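Local coordinates for protein glyceraldehyde-3-phosphate dehydrogenase (Sulfolobus solfataricus, PDB 1B7G) that oxidises and phosphorylates D-glyceraldehyde 3-phosphate in glycolysis, using NADP in preference to NAD, at residues N140-A143 with L144-I148; E241-P244 with R245-L248; I327-S331 with L332-K336. The protein carries 1 engineered substitution. One frame throughout, in Å; residues are numbered along the deposited sequence.

Contact 1 (N140-A143 with L144-I148); sequences NTTA and LLRTI. With SO4 (sulfate ion), chain C.
Asn140 and Leu144 begin a run of local i to i+4 contacts in the first turns of helix 139-152, which starts at the nucleophile Cys139 inferred from relatives. Leu144 N bonds to Asn140 O at 3.1 Å, and Leu145 and Arg146 repeat the pattern on Thr141 and Thr142. Ala143 O takes the Thr147 amide and hydroxyl from opposite faces of its plane; Thr147 OG1 to Ala143 O is 2.9 Å. The hydroxyl can fold back this way because OG1 sits beside its own backbone N (chi1 -54°). Thr142 CG2 lies over one face of the Arg146 guanidinium, which is salt-bridged to Glu307, and is 3.8 Å from Arg146 NE. Thr141 and Leu145 run side by side, with Thr141 CG2 4.0 Å from Leu145 CD1. At the helix start a sulfate ion receives Asn140 N on O3 (2.8 Å) and Asn140 ND2 on O2 (2.9 Å). Ser138, Arg166 and His193 also bind it, so it occupies the inorganic phosphate site. His221 holds Asn140 OD1, which fixes the turn of the amide. Around the helix, Ala143 rests on strand 291-298, Leu144 and Ile148 meet strand 157-167, and Thr141 packs on helix 193-198.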
loop_
_atom_site.group_PDB
_atom_site.type_symbol
_atom_site.label_atom_id
_atom_site.label_comp_id
_atom_site.label_asym_id
_atom_site.label_seq_id
_atom_site.Cartn_x
_atom_site.Cartn_y
_atom_site.Cartn_z
ATOM N N ASN A 140 18.587 0.809 -8.316
ATOM C CA ASN A 140 18.753 1.956 -9.233
ATOM C C ASN A 140 19.692 1.592 -10.366
ATOM O O ASN A 140 19.525 2.111 -11.466
ATOM C CB ASN A 140 19.243 3.187 -8.435
ATOM C CG ASN A 140 18.072 3.794 -7.664
ATOM O OD1 ASN A 140 16.992 3.979 -8.223
ATOM N ND2 ASN A 140 18.260 4.104 -6.402
ATOM N N THR A 141 20.607 0.619 -10.149
ATOM C CA THR A 141 21.477 0.228 -11.268
ATOM C C THR A 141 20.619 -0.468 -12.324
ATOM O O THR A 141 20.770 -0.307 -13.534
ATOM C CB THR A 141 22.593 -0.710 -10.806
ATOM O OG1 THR A 141 23.298 -0.128 -9.697
ATOM C CG2 THR A 141 23.596 -0.946 -11.943
ATOM N N THR A 142 19.693 -1.319 -11.821
ATOM C CA THR A 142 18.770 -2.006 -12.734
ATOM C C THR A 142 17.984 -1.048 -13.588
ATOM O O THR A 142 17.782 -1.272 -14.788
ATOM C CB THR A 142 17.813 -2.925 -11.967
ATOM O OG1 THR A 142 18.542 -3.953 -11.273
ATOM C CG2 THR A 142 16.820 -3.614 -12.902
ATOM N N ALA A 143 17.433 0.033 -12.972
ATOM C CA ALA A 143 16.597 0.948 -13.732
ATOM C C ALA A 143 17.443 1.660 -14.803
ATOM O O ALA A 143 16.975 1.810 -15.916
ATOM C CB ALA A 143 15.935 1.958 -12.783
ATOM N N LEU A 144 18.687 1.969 -14.473
ATOM C CA LEU A 144 19.569 2.619 -15.477
ATOM C C LEU A 144 19.875 1.647 -16.642
ATOM O O LEU A 144 19.829 2.027 -17.798
ATOM C CB LEU A 144 20.847 3.039 -14.783
ATOM C CG LEU A 144 20.905 4.348 -13.965
ATOM C CD1 LEU A 144 22.073 4.260 -13.003
ATOM C CD2 LEU A 144 21.069 5.552 -14.890
ATOM N N LEU A 145 20.175 0.376 -16.347
ATOM C CA LEU A 145 20.442 -0.618 -17.376
ATOM C C LEU A 145 19.258 -0.904 -18.278
ATOM O O LEU A 145 19.444 -0.927 -19.504
ATOM C CB LEU A 145 20.951 -1.937 -16.760
ATOM C CG LEU A 145 22.376 -1.774 -16.191
ATOM C CD1 LEU A 145 22.739 -2.954 -15.311
ATOM C CD2 LEU A 145 23.331 -1.550 -17.364
ATOM N N ARG A 146 18.046 -1.028 -17.741
ATOM C CA ARG A 146 16.893 -1.263 -18.590
ATOM C C ARG A 146 16.717 -0.081 -19.559
ATOM O O ARG A 146 16.315 -0.295 -20.681
ATOM C CB ARG A 146 15.580 -1.458 -17.853
ATOM C CG ARG A 146 15.618 -2.665 -16.872
ATOM C CD ARG A 146 14.134 -2.823 -16.425
ATOM N NE ARG A 146 14.041 -3.933 -15.469
ATOM C CZ ARG A 146 13.115 -3.977 -14.504
ATOM N NH1 ARG A 146 12.178 -3.029 -14.423
ATOM N NH2 ARG A 146 13.138 -5.011 -13.680
ATOM N N THR A 147 16.873 1.139 -19.020
ATOM C CA THR A 147 16.689 2.317 -19.879
ATOM C C THR A 147 17.805 2.387 -20.926
ATOM O O THR A 147 17.459 2.543 -22.088
ATOM C CB THR A 147 16.685 3.603 -19.002
ATOM O OG1 THR A 147 15.695 3.423 -17.971
ATOM C CG2 THR A 147 16.432 4.823 -19.837
ATOM N N ILE A 148 19.046 2.195 -20.566
ATOM C CA ILE A 148 20.181 2.255 -21.499
ATOM C C ILE A 148 20.155 1.125 -22.537
ATOM O O ILE A 148 20.283 1.372 -23.750
ATOM C CB ILE A 148 21.521 2.200 -20.750
ATOM C CG1 ILE A 148 21.776 3.345 -19.771
ATOM C CG2 ILE A 148 22.660 2.149 -21.783
ATOM C CD1 ILE A 148 22.930 3.063 -18.815
HETATM S S SO4 C . 20.803 1.732 -4.982
HETATM O O1 SO4 C . 20.780 1.427 -3.557
HETATM O O2 SO4 C . 20.695 3.282 -5.165
HETATM O O3 SO4 C . 19.731 1.185 -5.810
HETATM O O4 SO4 C . 22.116 1.270 -5.466
#

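Contact 2 (E241-P244 with R245-L248); sequences ENTP and RIVL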
loop_
_atom_site.group_PDB
_atom_site.type_symbol
_atom_site.label_atom_id
_atom_site.label_comp_id
_atom_site.label_asym_id
_atom_site.label_seq_id
_atom_site.Cartn_x
_atom_site.Cartn_y
_atom_site.Cartn_z
ATOM N N GLU A 241 7.757 3.012 -25.194
ATOM C CA GLU A 241 6.376 2.633 -25.096
ATOM C C GLU A 241 6.082 1.167 -25.367
ATOM O O GLU A 241 4.970 0.716 -25.105
ATOM C CB GLU A 241 5.535 3.479 -26.091
ATOM C CG GLU A 241 4.066 3.538 -25.721
ATOM C CD GLU A 241 3.284 4.519 -26.589
ATOM O OE1 GLU A 241 3.935 5.396 -27.199
ATOM O OE2 GLU A 241 2.029 4.411 -26.632
ATOM N N ASN A 242 7.064 0.371 -25.771
ATOM C CA ASN A 242 6.866 -1.020 -26.159
ATOM C C ASN A 242 7.878 -1.968 -25.575
ATOM O O ASN A 242 8.382 -2.902 -26.229
ATOM C CB ASN A 242 6.973 -1.072 -27.711
ATOM C CG ASN A 242 5.688 -0.531 -28.306
ATOM O OD1 ASN A 242 4.689 -1.248 -28.209
ATOM N ND2 ASN A 242 5.700 0.704 -28.814
ATOM N N THR A 243 8.234 -1.767 -24.308
ATOM C CA THR A 243 9.239 -2.641 -23.682
ATOM C C THR A 243 8.768 -3.046 -22.310
ATOM O O THR A 243 8.694 -2.198 -21.370
ATOM C CB THR A 243 10.598 -1.913 -23.551
ATOM O OG1 THR A 243 11.020 -1.380 -24.798
ATOM C CG2 THR A 243 11.684 -2.777 -22.957
ATOM N N PRO A 244 8.451 -4.303 -22.084
ATOM C CA PRO A 244 8.180 -4.779 -20.749
ATOM C C PRO A 244 9.299 -4.446 -19.763
ATOM O O PRO A 244 10.432 -4.772 -19.961
ATOM C CB PRO A 244 8.014 -6.281 -20.906
ATOM C CG PRO A 244 7.625 -6.465 -22.336
ATOM C CD PRO A 244 8.399 -5.394 -23.080
ATOM N N ARG A 245 8.836 -3.975 -18.581
ATOM C CA ARG A 245 9.714 -3.619 -17.493
ATOM C C ARG A 245 10.012 -2.098 -17.459
ATOM O O ARG A 245 10.627 -1.597 -16.552
ATOM C CB ARG A 245 10.938 -4.492 -17.336
ATOM C CG ARG A 245 10.564 -5.888 -16.856
ATOM C CD ARG A 245 11.760 -6.793 -16.593
ATOM N NE ARG A 245 11.278 -8.195 -16.744
ATOM C CZ ARG A 245 12.048 -9.243 -16.525
ATOM N NH1 ARG A 245 13.290 -9.094 -16.094
ATOM N NH2 ARG A 245 11.545 -10.465 -16.724
ATOM N N ILE A 246 9.406 -1.446 -18.425
ATOM C CA ILE A 246 9.431 0.006 -18.564
ATOM C C ILE A 246 7.993 0.441 -18.808
ATOM O O ILE A 246 7.319 -0.117 -19.690
ATOM C CB ILE A 246 10.308 0.520 -19.701
ATOM C CG1 ILE A 246 11.796 0.257 -19.442
ATOM C CG2 ILE A 246 10.097 2.033 -19.918
ATOM C CD1 ILE A 246 12.706 0.580 -20.640
ATOM N N VAL A 247 7.482 1.383 -18.035
ATOM C CA VAL A 247 6.142 1.915 -18.325
ATOM C C VAL A 247 6.260 3.444 -18.521
ATOM O O VAL A 247 7.215 4.052 -18.040
ATOM C CB VAL A 247 5.093 1.611 -17.265
ATOM C CG1 VAL A 247 4.716 0.129 -17.266
ATOM C CG2 VAL A 247 5.517 2.036 -15.861
ATOM N N LEU A 248 5.278 4.040 -19.145
ATOM C CA LEU A 248 5.268 5.480 -19.380
ATOM C C LEU A 248 4.168 6.068 -18.478
ATOM O O LEU A 248 3.174 5.380 -18.201
ATOM C CB LEU A 248 5.015 5.851 -20.835
ATOM C CG LEU A 248 6.154 5.540 -21.817
ATOM C CD1 LEU A 248 5.778 5.909 -23.238
ATOM C CD2 LEU A 248 7.445 6.281 -21.438
HETATM O O HOH W 1 7.150 0.104 -22.534
#
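A type II beta turn from Thr243 to Ile246 follows helix 233-241 and leads into strand 246-249, the last of the mixed sheet on that side, with the chain at Leu335 and Gly337 bonded to it. Its closing bond runs from Ile246 N to Thr243 O at 3.1 Å, with an N-H...O angle of 140°. Pro244 and Arg245 are the central residues. Arg245 takes a positive phi of 97°, as the third position of a type II turn requires. A water adds a second bridge between the same residues: it accepts from Thr243 N at 2.8 Å and lies 2.9 Å from Ile246 O, to which it can donate. Across the ends of the turn, Thr243 CG2 and Ile246 CD1 are 4.2 Å apart. Beyond the turn, Leu248 CD1 meets Glu241 CB at 3.8 Å, and the two side chains cross at about a right angle. The Arg245 side chain leaves the turn as an extended chain from CG to NE. Its end has salt bridges to Glu307 and Asp310. The carboxylates would be expected to offset the buried positive charge, with Glu307 shared with Arg146. One main-chain bond, with a water beside it, closes the turn, while the buried charge of Arg245 is met by helix 304-315.

Contact 3 (I327-S331 with L332-K336); sequences ITNES and LGILK
Ile327 O is gripped by two donors from Ser331, the amide N and the hydroxyl, which reach it from opposite faces of its carbonyl plane. Ser331 OG is 2.7 Å from Ile327 O. Its chi1 of 62° sets the hydroxyl between the backbone N and the carbonyl carbon, turned back along the helix. Gln23 also bonds to this hydroxyl. One residue on, Leu332 N reaches Thr328 O at 3.0 Å, nearly in line with the C=O bond. The side chains of this pair lie alongside each other and point the same way, with Thr328 CG2 3.9 Å from Leu332 CD1. Pro306 of helix 304-315 touches both residues. Thr328 OG1 is turned to Asp310, Arg313 and Ser324 O, while its methyl faces the leucine. The helix then ends. Ile334 N bonds to Asn329 O at 2.9 Å, in the carbonyl plane and fairly straight at 166°. A weak bond of 3.4 Å joins Gly333 N to Glu330 O. Next to these bonds, the Asn329 and Ile334 side chains cross at a slant. Asn329 OD1 lies 3.6 Å from Ile334 CG1 and within similar distance of its CB and CG2. The same oxygen accepts from Arg245 NE, so the amide oxygen serves a charged partner while it rests against the isoleucine. Gly333 has a positive phi of 67°, a conformation that favours glycine. Positive phi at this position, with bonds back into the last turn, is the Schellman motif that ends helix 321-331.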
loop_
_atom_site.group_PDB
_atom_site.type_symbol
_atom_site.label_atom_id
_atom_site.label_comp_id
_atom_site.label_asym_id
_atom_site.label_seq_id
_atom_site.Cartn_x
_atom_site.Cartn_y
_atom_site.Cartn_z
ATOM N N ILE A 327 7.895 -15.778 -19.478
ATOM C CA ILE A 327 7.211 -16.444 -18.365
ATOM C C ILE A 327 7.241 -15.565 -17.114
ATOM O O ILE A 327 6.252 -15.415 -16.413
ATOM C CB ILE A 327 7.800 -17.828 -18.094
ATOM C CG1 ILE A 327 7.410 -18.742 -19.307
ATOM C CG2 ILE A 327 7.314 -18.438 -16.819
ATOM C CD1 ILE A 327 8.328 -19.931 -19.465
ATOM N N THR A 328 8.415 -15.006 -16.846
ATOM C CA THR A 328 8.557 -14.082 -15.710
ATOM C C THR A 328 7.550 -12.956 -15.876
ATOM O O THR A 328 6.739 -12.770 -14.981
ATOM C CB THR A 328 9.963 -13.536 -15.651
ATOM O OG1 THR A 328 10.855 -14.652 -15.464
ATOM C CG2 THR A 328 10.138 -12.550 -14.473
ATOM N N ASN A 329 7.521 -12.313 -17.037
ATOM C CA ASN A 329 6.618 -11.232 -17.312
ATOM C C ASN A 329 5.144 -11.565 -17.178
ATOM O O ASN A 329 4.396 -10.829 -16.505
ATOM C CB ASN A 329 6.903 -10.587 -18.671
ATOM C CG ASN A 329 8.227 -9.797 -18.598
ATOM O OD1 ASN A 329 8.793 -9.580 -17.536
ATOM N ND2 ASN A 329 8.735 -9.459 -19.760
ATOM N N GLU A 330 4.718 -12.649 -17.834
ATOM C CA GLU A 330 3.308 -13.006 -17.804
ATOM C C GLU A 330 2.879 -13.392 -16.404
ATOM O O GLU A 330 1.843 -12.987 -15.923
ATOM C CB GLU A 330 3.041 -14.195 -18.774
ATOM C CG GLU A 330 1.564 -14.414 -19.034
ATOM C CD GLU A 330 0.757 -15.149 -18.007
ATOM O OE1 GLU A 330 1.298 -15.946 -17.198
ATOM O OE2 GLU A 330 -0.489 -14.946 -17.990
ATOM N N SER A 331 3.673 -14.259 -15.748
ATOM C CA SER A 331 3.271 -14.743 -14.453
ATOM C C SER A 331 3.253 -13.638 -13.385
ATOM O O SER A 331 2.598 -13.838 -12.345
ATOM C CB SER A 331 4.181 -15.869 -13.968
ATOM O OG SER A 331 5.528 -15.439 -13.817
ATOM N N LEU A 332 4.114 -12.615 -13.529
ATOM C CA LEU A 332 4.184 -11.636 -12.410
ATOM C C LEU A 332 3.380 -10.397 -12.721
ATOM O O LEU A 332 3.466 -9.411 -11.969
ATOM C CB LEU A 332 5.645 -11.274 -12.150
ATOM C CG LEU A 332 6.539 -12.431 -11.669
ATOM C CD1 LEU A 332 7.927 -11.895 -11.343
ATOM C CD2 LEU A 332 5.955 -13.091 -10.425
ATOM N N GLY A 333 2.727 -10.414 -13.870
ATOM C CA GLY A 333 1.898 -9.320 -14.332
ATOM C C GLY A 333 2.703 -8.063 -14.643
ATOM O O GLY A 333 2.241 -6.963 -14.330
ATOM N N ILE A 334 3.842 -8.220 -15.302
ATOM C CA ILE A 334 4.713 -7.098 -15.643
ATOM C C ILE A 334 4.097 -6.328 -16.801
ATOM O O ILE A 334 3.478 -6.909 -17.690
ATOM C CB ILE A 334 6.129 -7.581 -15.981
ATOM C CG1 ILE A 334 6.810 -8.296 -14.816
ATOM C CG2 ILE A 334 7.027 -6.452 -16.481
ATOM C CD1 ILE A 334 6.753 -7.575 -13.477
ATOM N N LEU A 335 4.170 -5.005 -16.771
ATOM C CA LEU A 335 3.551 -4.195 -17.809
ATOM C C LEU A 335 4.496 -3.565 -18.799
ATOM O O LEU A 335 5.679 -3.443 -18.571
ATOM C CB LEU A 335 2.788 -3.050 -17.074
ATOM C CG LEU A 335 1.731 -3.500 -16.068
ATOM C CD1 LEU A 335 1.212 -2.288 -15.264
ATOM C CD2 LEU A 335 0.573 -4.200 -16.783
ATOM N N LYS A 336 3.939 -2.991 -19.859
ATOM C CA LYS A 336 4.694 -2.152 -20.795
ATOM C C LYS A 336 3.701 -1.055 -21.212
ATOM O O LYS A 336 2.552 -1.135 -20.785
ATOM C CB LYS A 336 5.200 -2.910 -22.036
ATOM C CG LYS A 336 3.998 -3.359 -22.902
ATOM C CD LYS A 336 4.491 -4.033 -24.190
ATOM C CE LYS A 336 3.196 -4.582 -24.877
ATOM N NZ LYS A 336 3.602 -5.168 -26.196
#

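How the contacts relate
The contacts come in series along the chain: contact 1, contact 2, then contact 3. Centres of contacts 1 and 2 are about 13 Å apart, those of 2 and 3 about 12 Å, and those of 1 and 3 about 18 Å. Contact 2 lies between and touches both. Arg146 NH1 of contact 1 probably bonds to Arg245 O, 3.0 Å away. The Arg245 amide probably bonds to Leu335 O of contact 3. Glu307 pairs with both arginines. The helix that starts at the active site, strand 246-249 of the mixed sheet, and the chain leaving helix 321-331 are thus tied together through Arg245.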